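Local coordinates for protein trehalose-6-phosphate phosphatase (Candida albicans, PDB 5DXF) that belongs to glycosyltransferase family 20, its N-terminal part being built on the GT-B fold of two facing Rossmann-like domains, at residues I33-T38 / I200-D205; D338-V343 / N382-V387; K349-E354 / T388-R393. All blocks are in the same frame, centred on the assembly; numbering follows the deposited sequence.

Contact 1. Residues I33-T38 / I200-D205; sequences ILNVMT and IIWIHD
Leu-34, Asn-35 and Val-36 pair in parallel with Ile-201, Trp-202 and Ile-203, a strand pairing inside the parallel core of the N-terminal Rossmann-like half of the GT-B fold, where strand 34-37 lies between 84-88 and 200-204. The strand axes approach to 4.7 Å at 19°. Three backbone hydrogen bonds are well supported: Leu-34 N donates to Ile-200 O at 3.0 Å, Trp-202 N to Leu-34 O at 2.8 Å, and His-204 N to Val-36 O at 3.0 Å. A further bond, from Val-36 N to Trp-202 O, is less certain because that oxygen is crowded in the model.

One face of the pair is aliphatic. Leu-34 CD1 meets Ile-201 CD1 at 3.6 Å, and Val-36 lies alongside Ile-203 with both side chains directed the same way.

The other face carries Asn-35, Trp-202 and His-204. His-204 NE2 donates to Asn-35 OD1 at 2.9 Å, almost straight at 167°. The oxygen lies near the imidazole plane, but NE2 stands well out of the amide carbonyl plane, off a lone pair; amide and ring are nearly perpendicular. With CG beside its backbone N (chi1 -47°), the ring reaches across to Asn-35, while its CE1 covers part of one Trp-202 face. His-204 ND1 is hydrogen-bonded to NE2 of His-229, and Phe-519 stacks on Trp-202.

Bonds at both ring nitrogens would fix the rotation of His-204, giving this buried polar group defined partners opposite the aliphatic face of Leu-34, Val-36, Ile-201 and Ile-203.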
loop_
_atom_site.group_PDB
_atom_site.type_symbol
_atom_site.label_atom_id
_atom_site.label_comp_id
_atom_site.label_asym_id
_atom_site.label_seq_id
_atom_site.Cartn_x
_atom_site.Cartn_y
_atom_site.Cartn_z
ATOM N N ILE A 33 10.769 -8.264 19.013
ATOM C CA ILE A 33 10.374 -8.275 17.616
ATOM C C ILE A 33 11.149 -7.216 16.855
ATOM O O ILE A 33 11.292 -6.088 17.320
ATOM C CB ILE A 33 8.858 -8.034 17.449
ATOM C CG1 ILE A 33 8.068 -8.930 18.407
ATOM C CG2 ILE A 33 8.428 -8.291 16.011
ATOM C CD1 ILE A 33 6.570 -8.825 18.254
ATOM N N LEU A 34 11.649 -7.581 15.688
ATOM C CA LEU A 34 12.302 -6.616 14.825
ATOM C C LEU A 34 11.526 -6.439 13.534
ATOM O O LEU A 34 11.297 -7.392 12.804
ATOM C CB LEU A 34 13.723 -7.064 14.521
ATOM C CG LEU A 34 14.500 -7.619 15.706
ATOM C CD1 LEU A 34 15.983 -7.557 15.413
ATOM C CD2 LEU A 34 14.176 -6.835 16.967
ATOM N N ASN A 35 11.154 -5.201 13.242
ATOM C CA ASN A 35 10.406 -4.902 12.042
ATOM C C ASN A 35 11.352 -4.223 11.119
ATOM O O ASN A 35 12.008 -3.276 11.511
ATOM C CB ASN A 35 9.256 -3.963 12.347
ATOM C CG ASN A 35 7.961 -4.426 11.742
ATOM O OD1 ASN A 35 7.837 -5.568 11.328
ATOM N ND2 ASN A 35 6.984 -3.543 11.694
ATOM N N VAL A 36 11.445 -4.723 9.900
ATOM C CA VAL A 36 12.423 -4.220 8.955
ATOM C C VAL A 36 11.726 -3.633 7.745
ATOM O O VAL A 36 10.841 -4.245 7.181
ATOM C CB VAL A 36 13.408 -5.312 8.515
ATOM C CG1 VAL A 36 14.729 -4.680 8.120
ATOM C CG2 VAL A 36 13.623 -6.335 9.617
ATOM N N MET A 37 12.136 -2.436 7.355
ATOM C CA MET A 37 11.414 -1.661 6.366
ATOM C C MET A 37 12.306 -1.002 5.329
ATOM O O MET A 37 13.506 -0.866 5.530
ATOM C CB MET A 37 10.603 -0.587 7.072
ATOM C CG MET A 37 9.114 -0.829 7.063
ATOM S SD MET A 37 8.333 0.100 8.375
ATOM C CE MET A 37 7.239 -1.147 9.027
ATOM N N THR A 38 11.712 -0.602 4.211
ATOM C CA THR A 38 12.440 0.150 3.200
ATOM C C THR A 38 12.910 1.481 3.748
ATOM O O THR A 38 14.038 1.882 3.531
ATOM C CB THR A 38 11.558 0.451 1.976
ATOM O OG1 THR A 38 11.130 -0.768 1.368
ATOM C CG2 THR A 38 12.320 1.257 0.963
ATOM N N ILE A 200 12.649 -12.508 16.905
ATOM C CA ILE A 200 11.768 -12.855 15.808
ATOM C C ILE A 200 11.939 -11.729 14.783
ATOM O O ILE A 200 11.905 -10.544 15.133
ATOM C CB ILE A 200 10.308 -13.023 16.307
ATOM C CG1 ILE A 200 9.390 -13.546 15.202
ATOM C CG2 ILE A 200 9.808 -11.742 16.972
ATOM C CD1 ILE A 200 7.953 -13.688 15.637
ATOM N N ILE A 201 12.160 -12.083 13.524
ATOM C CA ILE A 201 12.447 -11.075 12.514
ATOM C C ILE A 201 11.338 -10.948 11.491
ATOM O O ILE A 201 10.898 -11.933 10.919
ATOM C CB ILE A 201 13.768 -11.349 11.773
ATOM C CG1 ILE A 201 14.861 -11.733 12.757
ATOM C CG2 ILE A 201 14.201 -10.120 11.003
ATOM C CD1 ILE A 201 15.369 -10.569 13.573
ATOM N N TRP A 202 10.894 -9.718 11.274
ATOM C CA TRP A 202 9.878 -9.431 10.285
ATOM C C TRP A 202 10.450 -8.464 9.273
ATOM O O TRP A 202 10.948 -7.418 9.638
ATOM C CB TRP A 202 8.667 -8.811 10.968
ATOM C CG TRP A 202 7.445 -8.877 10.161
ATOM C CD1 TRP A 202 7.370 -9.045 8.828
ATOM C CD2 TRP A 202 6.104 -8.773 10.630
ATOM N NE1 TRP A 202 6.069 -9.055 8.425
ATOM C CE2 TRP A 202 5.268 -8.888 9.517
ATOM C CE3 TRP A 202 5.528 -8.594 11.885
ATOM C CZ2 TRP A 202 3.892 -8.832 9.613
ATOM C CZ3 TRP A 202 4.161 -8.541 11.979
ATOM C CH2 TRP A 202 3.357 -8.658 10.853
ATOM N N ILE A 203 10.375 -8.813 7.998
ATOM C CA ILE A 203 10.889 -7.945 6.949
ATOM C C ILE A 203 9.850 -7.673 5.884
ATOM O O ILE A 203 9.098 -8.562 5.503
ATOM C CB ILE A 203 12.130 -8.520 6.276
ATOM C CG1 ILE A 203 13.195 -8.842 7.311
ATOM C CG2 ILE A 203 12.673 -7.526 5.278
ATOM C CD1 ILE A 203 13.637 -10.284 7.271
ATOM N N HIS A 204 9.808 -6.450 5.381
ATOM C CA HIS A 204 8.787 -6.102 4.410
ATOM C C HIS A 204 9.291 -5.638 3.053
ATOM O O HIS A 204 10.166 -4.797 2.949
ATOM C CB HIS A 204 7.860 -5.042 4.989
ATOM C CG HIS A 204 7.399 -5.336 6.377
ATOM N ND1 HIS A 204 6.087 -5.616 6.678
ATOM C CD2 HIS A 204 8.067 -5.373 7.549
ATOM C CE1 HIS A 204 5.967 -5.824 7.973
ATOM N NE2 HIS A 204 7.156 -5.685 8.524
ATOM N N ASP A 205 8.716 -6.227 2.017
ATOM C CA ASP A 205 8.705 -5.691 0.663
ATOM C C ASP A 205 9.930 -5.896 -0.217
ATOM O O ASP A 205 10.903 -6.508 0.176
ATOM C CB ASP A 205 8.278 -4.230 0.661
ATOM C CG ASP A 205 6.879 -4.041 0.153
ATOM O OD1 ASP A 205 6.195 -5.043 -0.099
ATOM O OD2 ASP A 205 6.453 -2.887 0.005
#

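Contact 2. Residues D338-V343 / N382-V387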
loop_
_atom_site.group_PDB
_atom_site.type_symbol
_atom_site.label_atom_id
_atom_site.label_comp_id
_atom_site.label_asym_id
_atom_site.label_seq_id
_atom_site.Cartn_x
_atom_site.Cartn_y
_atom_site.Cartn_z
ATOM N N ASP A 338 -5.190 8.656 -4.886
ATOM C CA ASP A 338 -4.293 7.660 -5.450
ATOM C C ASP A 338 -2.983 8.300 -5.877
ATOM O O ASP A 338 -2.942 9.484 -6.197
ATOM C CB ASP A 338 -4.946 6.959 -6.646
ATOM C CG ASP A 338 -6.267 6.307 -6.292
ATOM O OD1 ASP A 338 -6.251 5.155 -5.812
ATOM O OD2 ASP A 338 -7.320 6.946 -6.495
ATOM N N ARG A 339 -1.910 7.516 -5.873
ATOM C CA ARG A 339 -0.654 7.960 -6.458
ATOM C C ARG A 339 -0.811 8.036 -7.973
ATOM O O ARG A 339 -1.524 7.227 -8.566
ATOM C CB ARG A 339 0.489 7.016 -6.085
ATOM C CG ARG A 339 0.983 7.168 -4.655
ATOM C CD ARG A 339 2.048 6.135 -4.329
ATOM N NE ARG A 339 2.813 6.490 -3.136
ATOM C CZ ARG A 339 3.861 5.805 -2.690
ATOM N NH1 ARG A 339 4.272 4.722 -3.334
ATOM N NH2 ARG A 339 4.498 6.203 -1.598
ATOM N N LEU A 340 -0.134 8.974 -8.613
ATOM C CA LEU A 340 -0.300 9.101 -10.042
ATOM C C LEU A 340 0.637 8.099 -10.669
ATOM O O LEU A 340 1.834 8.296 -10.707
ATOM C CB LEU A 340 0.058 10.503 -10.495
ATOM C CG LEU A 340 -1.096 11.476 -10.664
ATOM C CD1 LEU A 340 -0.654 12.739 -11.386
ATOM C CD2 LEU A 340 -2.229 10.799 -11.400
ATOM N N ASP A 341 0.054 7.021 -11.167
ATOM C CA ASP A 341 0.785 5.847 -11.583
ATOM C C ASP A 341 0.010 5.066 -12.612
ATOM O O ASP A 341 -1.162 5.303 -12.811
ATOM C CB ASP A 341 1.035 4.956 -10.390
ATOM C CG ASP A 341 2.482 4.743 -10.146
ATOM O OD1 ASP A 341 3.248 4.830 -11.120
ATOM O OD2 ASP A 341 2.861 4.496 -8.989
ATOM N N LYS A 342 0.688 4.158 -13.289
ATOM C CA LYS A 342 0.034 3.239 -14.199
ATOM C C LYS A 342 -0.932 2.280 -13.511
ATOM O O LYS A 342 -1.985 1.974 -14.037
ATOM C CB LYS A 342 1.067 2.461 -15.001
ATOM C CG LYS A 342 2.006 3.334 -15.802
ATOM C CD LYS A 342 2.601 2.573 -16.967
ATOM C CE LYS A 342 3.564 3.438 -17.751
ATOM N NZ LYS A 342 4.975 3.056 -17.500
ATOM N N VAL A 343 -0.552 1.800 -12.340
ATOM C CA VAL A 343 -1.260 0.741 -11.628
ATOM C C VAL A 343 -2.464 1.226 -10.825
ATOM O O VAL A 343 -3.432 0.489 -10.655
ATOM C CB VAL A 343 -0.314 -0.010 -10.675
ATOM C CG1 VAL A 343 0.601 -0.921 -11.462
ATOM C CG2 VAL A 343 0.491 0.970 -9.830
ATOM N N ASN A 382 4.365 10.689 -18.183
ATOM C CA ASN A 382 3.362 10.564 -19.229
ATOM C C ASN A 382 2.011 10.170 -18.648
ATOM O O ASN A 382 0.974 10.466 -19.231
ATOM C CB ASN A 382 3.793 9.546 -20.285
ATOM C CG ASN A 382 5.056 9.961 -21.009
ATOM O OD1 ASN A 382 5.420 11.138 -21.026
ATOM N ND2 ASN A 382 5.731 8.994 -21.617
ATOM N N VAL A 383 2.026 9.495 -17.503
ATOM C CA VAL A 383 0.791 9.218 -16.780
ATOM C C VAL A 383 0.184 10.533 -16.309
ATOM O O VAL A 383 -1.013 10.771 -16.475
ATOM C CB VAL A 383 1.019 8.283 -15.575
ATOM C CG1 VAL A 383 -0.222 8.224 -14.701
ATOM C CG2 VAL A 383 1.410 6.897 -16.047
ATOM N N GLU A 384 1.020 11.392 -15.734
ATOM C CA GLU A 384 0.562 12.698 -15.283
ATOM C C GLU A 384 0.062 13.526 -16.468
ATOM O O GLU A 384 -0.941 14.230 -16.361
ATOM C CB GLU A 384 1.674 13.443 -14.542
ATOM C CG GLU A 384 1.215 14.753 -13.924
ATOM C CD GLU A 384 2.351 15.566 -13.330
ATOM O OE1 GLU A 384 3.377 14.977 -12.927
ATOM O OE2 GLU A 384 2.211 16.805 -13.271
ATOM N N THR A 385 0.748 13.411 -17.603
ATOM C CA THR A 385 0.384 14.159 -18.805
ATOM C C THR A 385 -0.964 13.705 -19.373
ATOM O O THR A 385 -1.801 14.529 -19.748
ATOM C CB THR A 385 1.470 14.029 -19.900
ATOM O OG1 THR A 385 2.708 14.564 -19.416
ATOM C CG2 THR A 385 1.066 14.789 -21.154
ATOM N N ARG A 386 -1.169 12.392 -19.429
ATOM C CA ARG A 386 -2.417 11.826 -19.938
ATOM C C ARG A 386 -3.589 12.136 -19.011
ATOM O O ARG A 386 -4.626 12.630 -19.459
ATOM C CB ARG A 386 -2.289 10.313 -20.120
ATOM C CG ARG A 386 -1.320 9.882 -21.207
ATOM C CD ARG A 386 -1.209 8.366 -21.247
ATOM N NE ARG A 386 -2.486 7.748 -21.589
ATOM C CZ ARG A 386 -2.723 6.443 -21.537
ATOM N NH1 ARG A 386 -1.769 5.608 -21.151
ATOM N NH2 ARG A 386 -3.918 5.973 -21.868
ATOM N N VAL A 387 -3.415 11.827 -17.725
ATOM C CA VAL A 387 -4.398 12.152 -16.686
ATOM C C VAL A 387 -4.850 13.594 -16.802
ATOM O O VAL A 387 -6.051 13.902 -16.827
ATOM C CB VAL A 387 -3.831 11.936 -15.262
ATOM C CG1 VAL A 387 -4.618 12.754 -14.236
ATOM C CG2 VAL A 387 -3.835 10.459 -14.896
#
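Leu-340, just past the end of strand 332-339, reaches the first turns of helix 381-398 and divides its two methyls between Glu-384 and Val-387, its chi1 of -97° lying off the usual staggered positions. Its CD1 lies 3.7 Å from Glu-384 CG and close to CB as well, which shows that the aliphatic stem of the glutamate is touched; the two side chains cross at about a right angle. The stem is presented by an extended chain with CG anti to the backbone N (chi1 -174°), which carries the carboxylate onward to a weak bond with Gln-410. The second methyl, Leu-340 CD2, meets Val-387 CG2 at 3.9 Å.

Val-383 covers the following turn of the loop. Its CG1, opposite the backbone N across the CA-CB bond (chi1 169°), rests 3.6 Å from Asp-341 O, and its other methyl, CG2, sits 3.6 Å from Lys-342 CG, against the root of the lysine chain. The interface is therefore one of van der Waals contacts, burying 245 Å² in all.

Helix 381-398 follows strand 367-374, which pairs with strand 332-339; Leu-340 bonds through its backbone to Ser-374. A loop leaving the carboxyl end of one parallel strand and packing on the start of the helix after the next is typical of the beta-alpha-beta units of a Rossmann-like domain, here probably the second of the GT-B fold.

Contact 3. Residues K349-E354 / T388-R393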
loop_
_atom_site.group_PDB
_atom_site.type_symbol
_atom_site.label_atom_id
_atom_site.label_comp_id
_atom_site.label_asym_id
_atom_site.label_seq_id
_atom_site.Cartn_x
_atom_site.Cartn_y
_atom_site.Cartn_z
ATOM N N LYS A 349 -10.290 5.760 -14.332
ATOM C CA LYS A 349 -11.308 6.450 -13.548
ATOM C C LYS A 349 -11.825 7.674 -14.296
ATOM O O LYS A 349 -13.033 7.904 -14.373
ATOM C CB LYS A 349 -10.747 6.865 -12.187
ATOM C CG LYS A 349 -11.757 7.538 -11.272
ATOM C CD LYS A 349 -11.093 8.066 -10.008
ATOM C CE LYS A 349 -10.263 6.990 -9.322
ATOM N NZ LYS A 349 -9.727 7.454 -8.012
ATOM N N LEU A 350 -10.901 8.449 -14.853
ATOM C CA LEU A 350 -11.254 9.665 -15.576
ATOM C C LEU A 350 -11.980 9.364 -16.886
ATOM O O LEU A 350 -12.892 10.092 -17.276
ATOM C CB LEU A 350 -10.004 10.498 -15.851
ATOM C CG LEU A 350 -9.277 11.012 -14.609
ATOM C CD1 LEU A 350 -8.021 11.764 -15.002
ATOM C CD2 LEU A 350 -10.194 11.891 -13.771
ATOM N N GLU A 351 -11.572 8.294 -17.562
ATOM C CA GLU A 351 -12.230 7.888 -18.798
ATOM C C GLU A 351 -13.655 7.422 -18.515
ATOM O O GLU A 351 -14.603 7.835 -19.193
ATOM C CB GLU A 351 -11.426 6.791 -19.499
ATOM C CG GLU A 351 -10.290 7.332 -20.355
ATOM C CD GLU A 351 -9.229 6.294 -20.657
ATOM O OE1 GLU A 351 -8.299 6.605 -21.433
ATOM O OE2 GLU A 351 -9.317 5.173 -20.114
ATOM N N GLY A 352 -13.802 6.577 -17.500
ATOM C CA GLY A 352 -15.115 6.128 -17.075
ATOM C C GLY A 352 -16.001 7.286 -16.656
ATOM O O GLY A 352 -17.203 7.290 -16.929
ATOM N N PHE A 353 -15.405 8.277 -15.995
ATOM C CA PHE A 353 -16.143 9.452 -15.543
ATOM C C PHE A 353 -16.616 10.287 -16.720
ATOM O O PHE A 353 -17.747 10.780 -16.732
ATOM C CB PHE A 353 -15.283 10.306 -14.609
ATOM C CG PHE A 353 -15.972 11.548 -14.117
ATOM C CD1 PHE A 353 -17.252 11.482 -13.586
ATOM C CD2 PHE A 353 -15.336 12.777 -14.168
ATOM C CE1 PHE A 353 -17.888 12.623 -13.126
ATOM C CE2 PHE A 353 -15.965 13.919 -13.709
ATOM C CZ PHE A 353 -17.242 13.843 -13.187
ATOM N N GLU A 354 -15.743 10.450 -17.708
ATOM C CA GLU A 354 -16.104 11.168 -18.919
ATOM C C GLU A 354 -17.259 10.479 -19.635
ATOM O O GLU A 354 -18.244 11.129 -19.986
ATOM C CB GLU A 354 -14.908 11.286 -19.857
ATOM C CG GLU A 354 -15.253 11.949 -21.175
ATOM C CD GLU A 354 -14.052 12.110 -22.073
ATOM O OE1 GLU A 354 -13.025 11.444 -21.818
ATOM O OE2 GLU A 354 -14.126 12.904 -23.036
ATOM N N THR A 388 -3.853 14.465 -16.875
ATOM C CA THR A 388 -4.056 15.892 -16.979
ATOM C C THR A 388 -4.810 16.294 -18.247
ATOM O O THR A 388 -5.697 17.149 -18.212
ATOM C CB THR A 388 -2.708 16.598 -16.943
ATOM O OG1 THR A 388 -2.193 16.571 -15.605
ATOM C CG2 THR A 388 -2.859 17.987 -17.371
ATOM N N GLU A 389 -4.447 15.674 -19.365
ATOM C CA GLU A 389 -5.118 15.928 -20.633
ATOM C C GLU A 389 -6.599 15.566 -20.548
ATOM O O GLU A 389 -7.463 16.329 -20.989
ATOM C CB GLU A 389 -4.436 15.148 -21.763
ATOM C CG GLU A 389 -5.137 15.247 -23.114
ATOM C CD GLU A 389 -4.333 14.624 -24.243
ATOM O OE1 GLU A 389 -4.913 14.367 -25.320
ATOM O OE2 GLU A 389 -3.117 14.401 -24.056
ATOM N N ILE A 390 -6.884 14.405 -19.965
ATOM C CA ILE A 390 -8.262 13.957 -19.802
ATOM C C ILE A 390 -9.037 14.904 -18.887
ATOM O O ILE A 390 -10.183 15.250 -19.176
ATOM C CB ILE A 390 -8.327 12.522 -19.239
ATOM C CG1 ILE A 390 -7.493 11.573 -20.098
ATOM C CG2 ILE A 390 -9.765 12.039 -19.174
ATOM C CD1 ILE A 390 -7.211 10.236 -19.439
ATOM N N ILE A 391 -8.409 15.331 -17.794
ATOM C CA ILE A 391 -9.039 16.280 -16.880
ATOM C C ILE A 391 -9.377 17.584 -17.596
ATOM O O ILE A 391 -10.500 18.086 -17.493
ATOM C CB ILE A 391 -8.143 16.586 -15.663
ATOM C CG1 ILE A 391 -8.005 15.348 -14.777
ATOM C CG2 ILE A 391 -8.725 17.729 -14.849
ATOM C CD1 ILE A 391 -7.121 15.558 -13.568
ATOM N N SER A 392 -8.406 18.120 -18.327
ATOM C CA SER A 392 -8.612 19.332 -19.107
ATOM C C SER A 392 -9.754 19.160 -20.100
ATOM O O SER A 392 -10.548 20.080 -20.297
ATOM C CB SER A 392 -7.330 19.725 -19.845
ATOM O OG SER A 392 -6.327 20.154 -18.941
ATOM N N ARG A 393 -9.842 17.980 -20.712
ATOM C CA ARG A 393 -10.892 17.702 -21.689
ATOM C C ARG A 393 -12.278 17.684 -21.045
ATOM O O ARG A 393 -13.217 18.306 -21.553
ATOM C CB ARG A 393 -10.630 16.370 -22.394
ATOM C CG ARG A 393 -11.294 16.240 -23.758
ATOM C CD ARG A 393 -11.448 14.776 -24.152
ATOM N NE ARG A 393 -10.247 14.005 -23.835
ATOM C CZ ARG A 393 -10.244 12.713 -23.517
ATOM N NH1 ARG A 393 -11.381 12.034 -23.472
ATOM N NH2 ARG A 393 -9.102 12.096 -23.241
#
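Glu-354 and Arg-393 form a salt bridge between helices 346-359 and 381-398, with NH1 the guanidinium nitrogen nearest the carboxylate. Arg-393 NH1 gives Glu-354 OE2 a weak hydrogen bond of 2.9 Å, bent to 146°. The same nitrogen is modelled 2.4 Å from Glu-354 OE1, a spacing too short to be trusted at this resolution, so the finer geometry is doubtful. The two groups do not meet flat in a paired fashion: their planes are 45° apart and the side chains cross at about a right angle. Glu-354 reaches out as an extended chain, whereas Arg-393 folds at its third torsion (chi3 -43°), which turns the guanidinium back toward the carboxylate.

Inward from this bridge the contact becomes aliphatic. Leu-350 CB lies 3.7 Å from Ile-390 CG2, and Leu-350 CD1 reaches 3.6 Å from Ile-391 CG1, the leucine and Ile-391 crossing at a slant. The axes of segments 349-354 and 388-393 run 19° apart and approach to 9.9 Å. Leu-350 and Ile-391 also rest on strands 367-374 and 406-409. Near-parallel helices, each following a strand of one parallel sheet and packed on the same face, form the helix layer of a Rossmann-like alpha/beta domain.

The chemistry is graded: Leu-350 and Ile-391 face the strands, Ile-390 fills the seam between the helices, and the charged pair lies at the outer margin, where Arg-393 is exposed and solvent would be expected to weaken the electrostatic attraction.

Contact 1 comes first along the chain and belongs to the large mixed sheet; contacts 2 and 3 follow, built on parallel strands 332-339, 367-374 and 406-409. The centre of contact 1 lies about 30 Å from that of contact 2 and about 40 Å from that of contact 3, on the opposite side of the chain's centre. Contacts 2 and 3 have centres about 11 Å apart, alternate in sequence, and share helix 381-398. They touch through a salt bridge, Asp-338 OD2 to Lys-349 NZ at 2.9 Å. Contact 1 thus records one Rossmann-like half of the GT-B fold, while contacts 2 and 3 hold successive parts of helix 381-398 against the loop and helix that follow strand 332-339.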